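Putative transcription regulator (Lactobacillus plantarum WCFS1, PDB 3COL) probably binds DNA through an N-terminal helix-turn-helix domain of the TetR family and regulates transcription as a dimer. Local coordinates at residues D184-Q187 and M188-A192. Sequence-based numbering, arbitrary orientation.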
# COMPACT_ATOMS: atom_id res chain seq x y z
N ASP A 184 17.38 4.11 -10.38
CA ASP A 184 17.29 2.70 -9.90
C ASP A 184 15.82 2.28 -9.63
O ASP A 184 15.40 1.18 -10.02
CB ASP A 184 18.09 2.48 -8.62
CG ASP A 184 19.58 2.71 -8.80
OD1 ASP A 184 20.11 2.43 -9.90
OD2 ASP A 184 20.20 3.19 -7.83
N ILE A 185 15.09 3.13 -8.92
CA ILE A 185 13.71 2.83 -8.53
C ILE A 185 12.78 2.91 -9.75
O ILE A 185 11.89 2.06 -9.93
CB ILE A 185 13.24 3.81 -7.43
CG1 ILE A 185 14.20 3.82 -6.22
CG2 ILE A 185 11.77 3.54 -7.04
CD1 ILE A 185 14.47 2.40 -5.60
N PHE A 186 12.98 3.93 -10.59
CA PHE A 186 12.17 4.11 -11.81
C PHE A 186 12.39 2.94 -12.77
O PHE A 186 11.50 2.63 -13.53
CB PHE A 186 12.52 5.42 -12.54
CG PHE A 186 11.58 5.73 -13.71
CD1 PHE A 186 10.20 5.85 -13.51
CD2 PHE A 186 12.07 5.88 -14.99
CE1 PHE A 186 9.34 6.11 -14.57
CE2 PHE A 186 11.22 6.17 -16.05
CZ PHE A 186 9.86 6.27 -15.85
N GLN A 187 13.55 2.30 -12.75
CA GLN A 187 13.72 1.13 -13.63
C GLN A 187 12.66 0.02 -13.30
O GLN A 187 12.02 -0.55 -14.21
CB GLN A 187 15.14 0.59 -13.57
CG GLN A 187 15.46 -0.42 -14.68
CD GLN A 187 16.77 -1.16 -14.41
OE1 GLN A 187 17.00 -1.67 -13.29
NE2 GLN A 187 17.64 -1.18 -15.40
N MSE A 188 12.45 -0.26 -12.02
CA MSE A 188 11.41 -1.23 -11.63
C MSE A 188 9.98 -0.75 -12.05
O MSE A 188 9.22 -1.50 -12.66
CB MSE A 188 11.46 -1.52 -10.14
CG MSE A 188 10.10 -2.10 -9.63
SE MSE A 188 10.22 -2.67 -7.77
CE MSE A 188 11.05 -4.41 -7.94
N ILE A 189 9.65 0.50 -11.74
CA ILE A 189 8.31 1.06 -12.02
C ILE A 189 8.02 1.13 -13.52
O ILE A 189 6.94 0.75 -13.95
CB ILE A 189 8.16 2.46 -11.39
CG1 ILE A 189 8.19 2.36 -9.84
CG2 ILE A 189 6.91 3.19 -11.93
CD1 ILE A 189 8.37 3.71 -9.17
N TRP A 190 8.99 1.61 -14.29
CA TRP A 190 8.83 1.75 -15.74
C TRP A 190 8.76 0.39 -16.45
O TRP A 190 7.94 0.21 -17.35
CB TRP A 190 9.94 2.66 -16.38
CG TRP A 190 9.78 2.88 -17.90
CD1 TRP A 190 10.71 2.58 -18.88
CD2 TRP A 190 8.63 3.42 -18.60
NE1 TRP A 190 10.21 2.91 -20.11
CE2 TRP A 190 8.94 3.41 -19.98
CE3 TRP A 190 7.36 3.88 -18.19
CZ2 TRP A 190 8.05 3.87 -20.96
CZ3 TRP A 190 6.47 4.33 -19.15
CH2 TRP A 190 6.81 4.32 -20.53
N ASP A 191 9.65 -0.54 -16.09
CA ASP A 191 9.51 -1.95 -16.57
C ASP A 191 8.11 -2.53 -16.28
O ASP A 191 7.51 -3.20 -17.15
CB ASP A 191 10.58 -2.87 -15.95
CG ASP A 191 11.97 -2.59 -16.49
OD1 ASP A 191 12.07 -1.78 -17.43
OD2 ASP A 191 12.96 -3.17 -15.98
N ALA A 192 7.63 -2.33 -15.06
CA ALA A 192 6.28 -2.82 -14.64
C ALA A 192 5.23 -2.27 -15.60
O ALA A 192 4.43 -3.01 -16.11
CB ALA A 192 5.96 -2.36 -13.26
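Phe186 lays one face of its ring over CB of Trp190, one turn further along helix 182-193, in a CH-pi contact; that carbon sits toward the rim of the ring, with Phe186 CZ nearest to Trp190 CB at 3.6 Å. Both side chains run the same way, each with CG anti to its own backbone N (chi1 -173° and -178°). The phenyl and the five-membered ring of Trp190 are nearly parallel, at 17°, but slid so far apart that they barely overlap. Trp190 N donates to Phe186 O over 2.8 Å, the backbone bond that joins the two residues. This aromatic pair faces helix 85-102, where Phe186 meets Arg90 and Val93 and Trp190 meets Ile89; Phe182, one turn earlier, meets the Phe186 ring. With only the methyl group of an alanine at Phe186, CB of Trp190 would probably lose its aromatic cover and a gap would open beside Val93. On another side of the helix, CG2 of Ile185 touches CD1 of Ile189 at 4.0 Å; both pack on Thr162 of helix 152-171, and Ile185 also reaches Leu154 of the second subunit, where Met188 meets His155. Asp191 lies alongside Gln187, its OD2 3.9 Å from Gln187 CG and salt-bridged to Lys148 of the second subunit. Asp196 OXT of that subunit is also close to Asp191 OD2, so the lysine probably offsets the crowding of two carboxylates at the dimer interface.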